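Local coordinates for protein ribosome biogenesis GTPase A (Thermotoga maritima, PDB 3CNL) that binds GTP, probably hydrolyses it, and is probably required for a late step of 50S ribosomal subunit assembly, at residues 14-17 against 18-21; 53-56 against 57-60; 68-71 against 72-76; 185-188 against 189-193; 229-232 against 233-237. One frame throughout, in Å; residues are numbered along the deposited sequence.

Contact 1: residues 14-17 against 18-21; sequences QIKD and LLRL
Leu-18 N donates to Gln-14 O at 2.8 Å, and Leu-19 N donates to Ile-15 O one step further on. Both are i to i+4 bonds of helix 13-19, which runs on from 14-17 into 18-21. The next bond, from Arg-20 N to Lys-16 O, is weak at 3.3 Å. Leu-21 N turns back to Leu-18 O.

Three side-chain pairs follow the backbone. Asp-17 and Arg-20 lie side by side and point the same way. Their salt bridge joins Asp-17 OD2 to Arg-20 NH2 at 2.8 Å, with the carboxylate and guanidinium planes turned 59° apart. The bend of the arginine chain at chi3 (-97°) folds the guanidinium back over the helix, where Lys-16 O lies over one of its faces. On another side of the helix, CG2 of Ile-15 meets CD2 of Leu-19 at 3.8 Å. The Lys-16 chain runs alongside the same leucine, and its NZ lies 3.7 Å from Leu-19 CD2. This NZ also makes a weak hydrogen bond to Asp-43 O.

Ile-15, Lys-16 and Leu-19 all touch Val-42 in a loop, while Leu-18 rests on Ile-137. Lys-47 NZ binds Leu-19 O just ahead of strand 48-54. Helix 13-19 is thus fastened to the loops bordering the central sheet, and the Ile-15 side chain comes within about 4 Å of Gly-153 at the end of strand 147-154.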
# COMPACT_ATOMS: atom_id res chain seq x y z
N GLN A 14 -16.39 3.91 -11.35
CA GLN A 14 -16.55 5.01 -10.42
C GLN A 14 -15.27 5.84 -10.35
O GLN A 14 -15.34 7.06 -10.27
CB GLN A 14 -16.93 4.47 -9.03
CG GLN A 14 -17.32 5.53 -8.00
CD GLN A 14 -17.73 4.91 -6.68
OE1 GLN A 14 -18.90 4.99 -6.27
NE2 GLN A 14 -16.78 4.28 -6.01
N ILE A 15 -14.11 5.18 -10.38
CA ILE A 15 -12.83 5.88 -10.44
C ILE A 15 -12.82 6.82 -11.65
O ILE A 15 -12.40 7.96 -11.53
CB ILE A 15 -11.59 4.91 -10.48
CG1 ILE A 15 -11.53 4.03 -9.22
CG2 ILE A 15 -10.27 5.68 -10.63
CD1 ILE A 15 -11.39 4.77 -7.89
N LYS A 16 -13.30 6.33 -12.80
CA LYS A 16 -13.47 7.15 -14.00
C LYS A 16 -14.39 8.37 -13.76
O LYS A 16 -14.09 9.46 -14.23
CB LYS A 16 -14.00 6.32 -15.17
CG LYS A 16 -13.13 5.14 -15.60
CD LYS A 16 -11.91 5.57 -16.39
CE LYS A 16 -10.62 5.22 -15.66
NZ LYS A 16 -9.41 5.78 -16.35
N ASP A 17 -15.47 8.16 -13.02
CA ASP A 17 -16.37 9.26 -12.64
C ASP A 17 -15.68 10.26 -11.71
O ASP A 17 -15.96 11.46 -11.76
CB ASP A 17 -17.65 8.74 -11.97
CG ASP A 17 -18.54 7.93 -12.93
OD1 ASP A 17 -19.20 6.99 -12.46
OD2 ASP A 17 -18.57 8.23 -14.15
N LEU A 18 -14.79 9.77 -10.85
CA LEU A 18 -14.09 10.66 -9.92
C LEU A 18 -12.99 11.40 -10.67
O LEU A 18 -12.72 12.56 -10.37
CB LEU A 18 -13.51 9.90 -8.73
CG LEU A 18 -14.46 9.32 -7.68
CD1 LEU A 18 -13.68 8.65 -6.57
CD2 LEU A 18 -15.35 10.38 -7.09
N LEU A 19 -12.39 10.73 -11.64
CA LEU A 19 -11.28 11.27 -12.44
C LEU A 19 -11.69 12.48 -13.25
O LEU A 19 -10.86 13.37 -13.50
CB LEU A 19 -10.74 10.19 -13.38
CG LEU A 19 -9.35 9.56 -13.23
CD1 LEU A 19 -8.64 9.89 -11.92
CD2 LEU A 19 -9.46 8.05 -13.43
N ARG A 20 -12.95 12.53 -13.67
CA ARG A 20 -13.42 13.63 -14.51
C ARG A 20 -13.41 14.96 -13.76
O ARG A 20 -13.36 16.03 -14.36
CB ARG A 20 -14.82 13.33 -15.08
CG ARG A 20 -14.83 12.19 -16.09
CD ARG A 20 -16.02 12.29 -17.03
NE ARG A 20 -17.15 11.46 -16.61
CZ ARG A 20 -17.38 10.22 -17.06
NH1 ARG A 20 -16.54 9.65 -17.93
NH2 ARG A 20 -18.44 9.54 -16.63
N LEU A 21 -13.46 14.88 -12.42
CA LEU A 21 -13.46 16.07 -11.57
C LEU A 21 -12.08 16.69 -11.39
O LEU A 21 -11.96 17.82 -10.88
CB LEU A 21 -14.03 15.72 -10.18
CG LEU A 21 -15.48 15.26 -10.01
CD1 LEU A 21 -15.79 15.09 -8.52
CD2 LEU A 21 -16.48 16.23 -10.64

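Contact 2: residues 53-56 against 57-60; sequences LNKV and DIAD. With GNP (phosphoaminophosphonic acid-guanylate ester), chain B.
Lys-55 O accepts a bond from Ile-58 N in a tight local turn that carries the guanine site. The turn follows strand 48-54 and leads to helix 61-73, which Asp-60 caps from the N-cap position. The Ile-58 N to Lys-55 O bond is 3.1 Å long, with the donor above the carbonyl plane. A weak bond from Ala-59 N to Val-56 O continues the turn.

The turn presents Asp-57 to the base of GNP. CG of Asp-57 sits between the backbone N and the carbonyl carbon (chi1 63°), which brings the carboxylate up to the base. GNP N1 donates to Asp-57 OD1 at 2.9 Å, and the bond is nearly straight at 170°. GNP N2 donates to Asp-57 OD2 at 3.1 Å, so the two oxygens read two neighbouring N-H groups. Ile-58 CD1 touches GNP N2 at 3.5 Å.

The extended chain of Lys-55 runs over one face of the purine. Its CG lies 3.4 Å from GNP C6, and its NZ reaches the ribose oxygen O4' at 3.2 Å. Asn-109 O also binds this NZ, tying the turn to the P-loop. Cutting Lys-55 back to an alanine would probably strip much of the aliphatic cover from this face and leave O4' and Asn-109 O without their shared donor. Asn-54 ND2 makes a matching tie to Thr-110 O.

Asn-54, Lys-55 and Asp-57 form the NKxD motif, the G4 element by which GTPases recognise guanine. In this circularly permuted GTPase it precedes the P-loop in sequence.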
# COMPACT_ATOMS: atom_id res chain seq x y z
N LEU A 53 5.37 6.95 -2.60
CA LEU A 53 5.78 5.69 -1.98
C LEU A 53 5.62 5.84 -0.49
O LEU A 53 6.47 6.44 0.16
CB LEU A 53 7.23 5.35 -2.35
CG LEU A 53 7.47 5.15 -3.85
CD1 LEU A 53 8.91 4.73 -4.08
CD2 LEU A 53 6.47 4.14 -4.51
N ASN A 54 4.51 5.33 0.04
CA ASN A 54 4.14 5.60 1.42
C ASN A 54 4.74 4.57 2.40
O ASN A 54 5.24 3.54 1.96
CB ASN A 54 2.62 5.62 1.52
CG ASN A 54 2.13 6.36 2.71
OD1 ASN A 54 2.80 7.24 3.19
ND2 ASN A 54 0.94 6.02 3.20
N LYS A 55 4.66 4.86 3.70
CA LYS A 55 5.08 3.95 4.78
C LYS A 55 6.59 3.62 4.75
O LYS A 55 7.00 2.51 5.13
CB LYS A 55 4.25 2.64 4.80
CG LYS A 55 2.71 2.82 4.87
CD LYS A 55 1.97 1.50 5.08
CE LYS A 55 0.45 1.75 5.05
NZ LYS A 55 -0.31 0.50 5.34
N VAL A 56 7.43 4.59 4.33
CA VAL A 56 8.90 4.35 4.24
C VAL A 56 9.50 4.01 5.61
O VAL A 56 10.61 3.41 5.72
CB VAL A 56 9.68 5.52 3.54
CG1 VAL A 56 9.26 5.67 2.08
CG2 VAL A 56 9.56 6.84 4.32
N ASP A 57 8.76 4.36 6.65
CA ASP A 57 9.22 4.12 8.02
C ASP A 57 9.30 2.62 8.39
O ASP A 57 10.10 2.24 9.25
CB ASP A 57 8.36 4.90 9.02
CG ASP A 57 6.92 4.46 8.99
OD1 ASP A 57 6.35 4.43 7.90
OD2 ASP A 57 6.37 4.15 10.07
N ILE A 58 8.50 1.79 7.71
CA ILE A 58 8.49 0.34 7.94
C ILE A 58 9.03 -0.45 6.73
O ILE A 58 8.95 -1.69 6.70
CB ILE A 58 7.08 -0.17 8.38
CG1 ILE A 58 5.99 0.17 7.35
CG2 ILE A 58 6.72 0.39 9.79
CD1 ILE A 58 4.62 -0.33 7.71
N ALA A 59 9.62 0.28 5.78
CA ALA A 59 10.22 -0.30 4.57
C ALA A 59 11.73 -0.36 4.70
O ALA A 59 12.32 0.43 5.43
CB ALA A 59 9.85 0.55 3.34
N ASP A 60 12.35 -1.27 3.96
CA ASP A 60 13.81 -1.30 3.86
C ASP A 60 14.35 -0.09 3.10
O ASP A 60 14.13 0.04 1.90
CB ASP A 60 14.29 -2.57 3.18
CG ASP A 60 15.78 -2.62 3.07
OD1 ASP A 60 16.29 -2.60 1.92
OD2 ASP A 60 16.45 -2.63 4.13
PG GNP B . -8.46 1.80 2.78
O1G GNP B . -8.64 2.41 1.41
O2G GNP B . -8.26 0.30 2.72
O3G GNP B . -9.61 2.26 3.66
N3B GNP B . -7.23 2.30 3.65
PB GNP B . -6.34 3.59 3.44
O1B GNP B . -5.61 3.50 2.15
O2B GNP B . -7.21 4.79 3.63
O3A GNP B . -5.31 3.53 4.59
PA GNP B . -5.36 4.14 6.02
O1A GNP B . -4.91 5.54 6.01
O2A GNP B . -6.63 3.86 6.71
O5' GNP B . -4.22 3.37 6.75
C5' GNP B . -4.19 1.94 6.84
C4' GNP B . -3.27 1.55 8.00
O4' GNP B . -1.89 1.95 7.73
C3' GNP B . -3.59 2.18 9.34
O3' GNP B . -3.29 1.22 10.35
C2' GNP B . -2.60 3.34 9.41
O2' GNP B . -2.35 3.69 10.75
C1' GNP B . -1.36 2.73 8.77
N9 GNP B . -0.48 3.69 8.12
C8 GNP B . -0.86 4.69 7.24
N7 GNP B . 0.16 5.38 6.78
C5 GNP B . 1.28 4.80 7.41
C6 GNP B . 2.67 5.10 7.33
O6 GNP B . 3.22 5.99 6.66
N1 GNP B . 3.45 4.25 8.13
C2 GNP B . 2.95 3.22 8.92
N2 GNP B . 3.84 2.50 9.63
N3 GNP B . 1.67 2.92 9.00
C4 GNP B . 0.89 3.75 8.23

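Contact 3: residues 68-71 against 72-76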
# COMPACT_ATOMS: atom_id res chain seq x y z
N VAL A 68 12.97 4.66 -5.85
CA VAL A 68 12.97 6.07 -6.29
C VAL A 68 13.74 6.22 -7.59
O VAL A 68 13.24 6.82 -8.53
CB VAL A 68 13.53 7.06 -5.22
CG1 VAL A 68 13.51 8.50 -5.73
CG2 VAL A 68 12.71 6.97 -3.93
N GLU A 69 14.94 5.63 -7.64
CA GLU A 69 15.83 5.72 -8.82
C GLU A 69 15.21 5.09 -10.03
O GLU A 69 15.28 5.66 -11.13
CB GLU A 69 17.13 5.00 -8.53
CG GLU A 69 17.81 5.56 -7.33
CD GLU A 69 19.28 5.36 -7.34
OE1 GLU A 69 19.82 4.92 -8.38
OE2 GLU A 69 19.89 5.66 -6.29
N PHE A 70 14.62 3.92 -9.83
CA PHE A 70 13.88 3.23 -10.87
C PHE A 70 12.79 4.11 -11.48
O PHE A 70 12.67 4.17 -12.70
CB PHE A 70 13.27 1.93 -10.31
CG PHE A 70 12.45 1.16 -11.32
CD1 PHE A 70 13.08 0.31 -12.22
CD2 PHE A 70 11.07 1.29 -11.36
CE1 PHE A 70 12.34 -0.40 -13.16
CE2 PHE A 70 10.32 0.57 -12.29
CZ PHE A 70 10.96 -0.27 -13.20
N PHE A 71 11.97 4.77 -10.65
CA PHE A 71 10.88 5.59 -11.18
C PHE A 71 11.39 6.87 -11.82
O PHE A 71 10.91 7.26 -12.89
CB PHE A 71 9.79 5.86 -10.13
CG PHE A 71 9.02 4.62 -9.74
CD1 PHE A 71 8.32 3.90 -10.70
CD2 PHE A 71 9.02 4.16 -8.44
CE1 PHE A 71 7.61 2.76 -10.35
CE2 PHE A 71 8.32 3.01 -8.09
CZ PHE A 71 7.62 2.31 -9.04
N LYS A 72 12.38 7.51 -11.19
CA LYS A 72 13.05 8.68 -11.80
C LYS A 72 13.61 8.35 -13.19
O LYS A 72 13.45 9.11 -14.14
CB LYS A 72 14.14 9.26 -10.87
CG LYS A 72 13.65 9.63 -9.48
CD LYS A 72 14.35 10.83 -8.84
CE LYS A 72 15.87 10.80 -9.02
NZ LYS A 72 16.47 12.17 -8.84
N LYS A 73 14.22 7.17 -13.33
CA LYS A 73 14.74 6.73 -14.61
C LYS A 73 13.66 6.45 -15.65
O LYS A 73 13.91 6.60 -16.84
CB LYS A 73 15.67 5.52 -14.45
CG LYS A 73 17.03 5.89 -13.88
CD LYS A 73 18.04 4.74 -14.01
CE LYS A 73 17.89 3.74 -12.88
NZ LYS A 73 18.87 2.61 -12.96
N GLN A 74 12.46 6.08 -15.21
CA GLN A 74 11.31 5.96 -16.12
C GLN A 74 10.70 7.32 -16.50
O GLN A 74 9.73 7.38 -17.26
CB GLN A 74 10.21 5.06 -15.53
CG GLN A 74 10.62 3.62 -15.26
CD GLN A 74 9.44 2.69 -15.28
OE1 GLN A 74 9.41 1.73 -16.06
NE2 GLN A 74 8.44 2.96 -14.42
N GLY A 75 11.26 8.40 -15.96
CA GLY A 75 10.76 9.75 -16.19
C GLY A 75 9.51 10.02 -15.36
O GLY A 75 8.64 10.81 -15.76
N LYS A 76 9.42 9.38 -14.20
CA LYS A 76 8.19 9.49 -13.42
C LYS A 76 8.29 10.44 -12.24
O LYS A 76 9.37 10.62 -11.67
CB LYS A 76 7.65 8.11 -13.04
CG LYS A 76 6.90 7.55 -14.24
CD LYS A 76 6.56 6.09 -14.16
CE LYS A 76 5.73 5.74 -15.39
NZ LYS A 76 5.17 4.38 -15.26
O HOH W 1 20.40 4.15 -10.88
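Phe-71 O accepts from Lys-76 N at 2.9 Å, and Gly-75 N bonds to Lys-72 O. With the positive phi of Gly-75 (77°), these two bonds make a Schellman motif that ends helix 61-73. Gln-74 N bonds to Phe-70 O and adds a weak bond to Phe-71 O. Before the motif, Lys-72 N to Val-68 O is a nearly straight helical bond of 2.9 Å.

The close packing centres on buried Phe-71. CG of Phe-71 is anti to the carbonyl carbon (chi1 -68°), which directs the ring to Ile-51 and Val-78 of the sheet. CD2 of Phe-70 lies over one face of this ring. Lys-72 runs alongside Val-68 on the packed side, its CG 3.9 Å from Val-68 CG1, and it also touches Val-78.

Helix 61-73 is the crossover of a beta-alpha-beta unit between strands 48-54 and 78-80. Val-68 and Phe-71 are on its inner side.

Gln-74 lies at the rim of the packed part. Its CG lies over one face of the Phe-70 ring, toward the ring's rim, and the ring and amide planes are 33° apart. Its NE2 is 3.7 Å from Phe-70 CE2. The same NE2 approaches the edge of the Phe-71 ring, 3.8 Å from Phe-71 CD1. Phe-70 also meets the ring of Phe-35 at a steep angle.

The solvent side is looser. Glu-69 OE1 and Lys-73 NZ are 5.2 Å apart and make no direct salt bridge. One water spans them, donating to Glu-69 OE1 at 2.7 Å and accepting from Lys-73 NZ at 3.0 Å.

Contact 4: residues 185-188 against 189-193; sequences FERA and FEIFA
Glu-190 OE2 is gripped by two nitrogens of Arg-187, one turn back on the same helix. Arg-187 NH1 gives the stronger bond, 2.7 Å long and nearly straight at 169°. Arg-187 NE adds a weak one at 3.3 Å. The oxygen lies in the guanidinium plane, at the edge of the group. NH1 meets OE2 from above the carboxylate plane, and the two flat groups stand 78° apart.

One face of the same guanidinium lies on Ile-191. CG1 of Ile-191 is 3.3 Å from Arg-187 NH2, and CD1 of Ile-191 is 3.6 Å from Arg-187 CD. The arginine chain is bent at chi2 (-68°) and chi3, and it crosses the isoleucine at about a right angle. Its remaining nitrogen, NH2, makes a salt bridge to Asp-163 of helix 162-170. A leucine in place of Arg-187 would probably leave Glu-190 and Asp-163 without their common positive partner and remove the flat cover from Ile-191.

The backbone beneath is regular. Phe-189 N binds Phe-185 O at 2.9 Å, and Phe-192 N binds Ala-188 O at the same length.

The apolar residues turn to other helices. Phe-185 and Ala-188 touch Phe-232 of helix 224-236, and Phe-189 meets the rings of Phe-205 and Phe-206. Charged pairing on one side and apolar residues on another make 182-196 an amphipathic helix, packed within the helical bundle that follows the GTPase fold.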
# COMPACT_ATOMS: atom_id res chain seq x y z
N PHE A 185 -0.43 -18.24 0.74
CA PHE A 185 0.19 -18.09 2.06
C PHE A 185 1.64 -18.51 2.08
O PHE A 185 2.47 -17.82 2.64
CB PHE A 185 -0.56 -18.85 3.16
CG PHE A 185 -1.96 -18.38 3.40
CD1 PHE A 185 -2.22 -17.04 3.70
CD2 PHE A 185 -3.02 -19.28 3.35
CE1 PHE A 185 -3.52 -16.61 3.93
CE2 PHE A 185 -4.34 -18.86 3.60
CZ PHE A 185 -4.59 -17.52 3.87
N GLU A 186 1.93 -19.65 1.47
CA GLU A 186 3.31 -20.13 1.36
C GLU A 186 4.23 -19.15 0.61
O GLU A 186 5.35 -18.86 1.07
CB GLU A 186 3.34 -21.52 0.75
CG GLU A 186 2.66 -22.54 1.66
CD GLU A 186 2.50 -23.91 1.04
OE1 GLU A 186 2.36 -24.87 1.82
OE2 GLU A 186 2.47 -24.05 -0.21
N ARG A 187 3.75 -18.62 -0.53
CA ARG A 187 4.47 -17.61 -1.32
C ARG A 187 4.78 -16.37 -0.48
O ARG A 187 5.90 -15.86 -0.47
CB ARG A 187 3.59 -17.15 -2.49
CG ARG A 187 4.26 -16.90 -3.83
CD ARG A 187 5.21 -15.74 -3.98
NE ARG A 187 6.59 -16.21 -3.93
CZ ARG A 187 7.68 -15.54 -4.30
NH1 ARG A 187 8.87 -16.11 -4.13
NH2 ARG A 187 7.62 -14.32 -4.83
N ALA A 188 3.76 -15.86 0.18
CA ALA A 188 3.92 -14.69 1.07
C ALA A 188 4.94 -14.95 2.16
O ALA A 188 5.77 -14.10 2.44
CB ALA A 188 2.58 -14.32 1.70
N PHE A 189 4.87 -16.12 2.79
CA PHE A 189 5.87 -16.47 3.81
C PHE A 189 7.28 -16.55 3.19
O PHE A 189 8.23 -16.02 3.74
CB PHE A 189 5.51 -17.78 4.56
CG PHE A 189 6.50 -18.15 5.61
CD1 PHE A 189 6.63 -17.38 6.76
CD2 PHE A 189 7.35 -19.24 5.44
CE1 PHE A 189 7.59 -17.70 7.74
CE2 PHE A 189 8.30 -19.57 6.41
CZ PHE A 189 8.41 -18.81 7.56
N GLU A 190 7.39 -17.18 2.02
CA GLU A 190 8.67 -17.26 1.30
C GLU A 190 9.28 -15.87 1.06
O GLU A 190 10.47 -15.63 1.32
CB GLU A 190 8.48 -18.00 -0.03
CG GLU A 190 9.73 -18.18 -0.86
CD GLU A 190 9.47 -19.03 -2.10
OE1 GLU A 190 9.98 -20.17 -2.15
OE2 GLU A 190 8.72 -18.59 -2.99
N ILE A 191 8.46 -14.94 0.59
CA ILE A 191 8.89 -13.56 0.35
C ILE A 191 9.34 -12.92 1.65
O ILE A 191 10.42 -12.32 1.71
CB ILE A 191 7.78 -12.71 -0.33
CG1 ILE A 191 7.45 -13.25 -1.71
CG2 ILE A 191 8.21 -11.21 -0.42
CD1 ILE A 191 6.11 -12.76 -2.23
N PHE A 192 8.52 -13.08 2.70
CA PHE A 192 8.88 -12.59 4.01
C PHE A 192 10.22 -13.19 4.48
O PHE A 192 11.16 -12.47 4.85
CB PHE A 192 7.77 -12.87 5.03
CG PHE A 192 8.13 -12.46 6.41
CD1 PHE A 192 8.09 -11.12 6.78
CD2 PHE A 192 8.56 -13.41 7.35
CE1 PHE A 192 8.46 -10.73 8.05
CE2 PHE A 192 8.93 -13.02 8.64
CZ PHE A 192 8.88 -11.69 8.99
N ALA A 193 10.29 -14.52 4.46
CA ALA A 193 11.42 -15.26 4.99
C ALA A 193 12.69 -14.82 4.30
O ALA A 193 13.68 -14.53 4.96
CB ALA A 193 11.21 -16.75 4.81

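Contact 5: residues 229-232 against 233-237; sequences MLFF and TEVAQ
Thr-233 begins the last turn of alpha helix 224-236 by doubling its hold on Met-229 O. Its N makes the usual i to i+4 bond at 3.1 Å. Its OG1 donates to the same oxygen at 2.7 Å, from the opposite face of the carbonyl plane. OG1 is anti to the carbonyl carbon (chi1 -67°), which places the hydroxyl back toward the preceding turn. This is the familiar way a threonine inside a helix satisfies its hydroxyl.

Glu-234 comes next. Its N binds Leu-230 O at 2.9 Å, and its extended chain crosses the leucine, with OE1 3.9 Å from Leu-230 CD1. The carboxylate finds its main partner in Arg-213, through a salt bridge.

Val-235 N binds Phe-231 O. The buried Val-235 side chain touches Phe-192 of helix 182-196 and Leu-170 of helix 162-170. Its CG2 makes a CH-pi contact over a face of Phe-231, 3.7 Å from the ring centroid and 23° off its normal. Residues 229-232 supply the aromatic layer here. CD2 of Phe-231 lies over the centre of the Phe-232 ring, while Phe-231 meets Phe-192, Phe-205 and Phe-206 edge-to-face.

Ala-236 N then binds Phe-232 O, and Ala-236 O accepts from Arg-32. Last in the walk, Gln-237 N still bonds back to Thr-233 O at 3.2 Å.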
# COMPACT_ATOMS: atom_id res chain seq x y z
N MET A 229 -3.66 -15.11 9.85
CA MET A 229 -4.33 -13.81 9.92
C MET A 229 -3.54 -12.80 10.75
O MET A 229 -3.27 -11.69 10.29
CB MET A 229 -5.74 -13.98 10.51
CG MET A 229 -6.41 -12.69 10.99
SD MET A 229 -7.00 -11.69 9.60
CE MET A 229 -8.23 -10.64 10.39
N LEU A 230 -3.18 -13.19 11.97
CA LEU A 230 -2.46 -12.32 12.88
C LEU A 230 -1.05 -12.03 12.40
O LEU A 230 -0.57 -10.89 12.51
CB LEU A 230 -2.43 -12.95 14.27
CG LEU A 230 -1.69 -12.34 15.47
CD1 LEU A 230 -2.07 -10.89 15.75
CD2 LEU A 230 -1.97 -13.22 16.70
N PHE A 231 -0.36 -13.05 11.89
CA PHE A 231 1.02 -12.84 11.42
C PHE A 231 1.05 -11.78 10.32
O PHE A 231 1.81 -10.81 10.39
CB PHE A 231 1.67 -14.15 10.94
CG PHE A 231 3.02 -13.95 10.30
CD1 PHE A 231 4.12 -13.59 11.06
CD2 PHE A 231 3.17 -14.05 8.93
CE1 PHE A 231 5.35 -13.35 10.46
CE2 PHE A 231 4.42 -13.84 8.32
CZ PHE A 231 5.49 -13.49 9.08
N PHE A 232 0.20 -11.96 9.31
CA PHE A 232 0.21 -11.07 8.15
C PHE A 232 -0.33 -9.69 8.45
O PHE A 232 0.08 -8.71 7.83
CB PHE A 232 -0.46 -11.72 6.92
CG PHE A 232 0.33 -12.86 6.35
CD1 PHE A 232 1.58 -12.64 5.80
CD2 PHE A 232 -0.16 -14.17 6.41
CE1 PHE A 232 2.35 -13.71 5.31
CE2 PHE A 232 0.60 -15.24 5.92
CZ PHE A 232 1.84 -15.01 5.37
N THR A 233 -1.19 -9.61 9.45
CA THR A 233 -1.66 -8.33 9.97
C THR A 233 -0.49 -7.62 10.61
O THR A 233 -0.25 -6.45 10.34
CB THR A 233 -2.80 -8.52 10.98
OG1 THR A 233 -3.92 -9.05 10.28
CG2 THR A 233 -3.19 -7.19 11.64
N GLU A 234 0.27 -8.34 11.43
CA GLU A 234 1.49 -7.80 11.99
C GLU A 234 2.56 -7.40 10.96
O GLU A 234 3.17 -6.34 11.08
CB GLU A 234 2.07 -8.78 13.02
CG GLU A 234 1.28 -8.77 14.33
CD GLU A 234 1.94 -9.57 15.42
OE1 GLU A 234 1.47 -9.48 16.57
OE2 GLU A 234 2.92 -10.29 15.14
N VAL A 235 2.79 -8.24 9.96
CA VAL A 235 3.72 -7.88 8.86
C VAL A 235 3.31 -6.57 8.17
O VAL A 235 4.15 -5.68 7.92
CB VAL A 235 3.86 -9.01 7.81
CG1 VAL A 235 4.64 -8.52 6.61
CG2 VAL A 235 4.58 -10.22 8.43
N ALA A 236 2.02 -6.46 7.85
CA ALA A 236 1.45 -5.32 7.13
C ALA A 236 1.63 -4.01 7.90
O ALA A 236 1.80 -2.94 7.31
CB ALA A 236 -0.01 -5.58 6.89
N GLN A 237 1.60 -4.13 9.23
CA GLN A 237 1.78 -3.03 10.18
C GLN A 237 3.25 -2.69 10.46
O GLN A 237 3.54 -1.73 11.15
CB GLN A 237 1.04 -3.36 11.48
CG GLN A 237 -0.48 -3.47 11.30
CD GLN A 237 -1.22 -3.99 12.52
OE1 GLN A 237 -0.64 -4.67 13.36
NE2 GLN A 237 -2.52 -3.70 12.61

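Contact 2 holds the guanine, and contacts 3 and 5 touch contact 2. Contact 3 is next along the chain, on the helix that follows the guanine-binding turn; Leu-53 CD2 touches Phe-71 CE2 at 4.2 Å. Contact 5 approaches from the helical part: Ile-58 CD1 is 3.9 Å from Ala-236 O, and the Ala-236 side chain is about 8 Å from GNP. Contacts 4 and 5 share an aromatic interface, with Phe-192 CE2 3.5 Å from Phe-231 CZ. Contact 1 stands apart, its centre about 28 Å from that of contact 2, yet the Ile-15 side chain is about 10 Å from GNP.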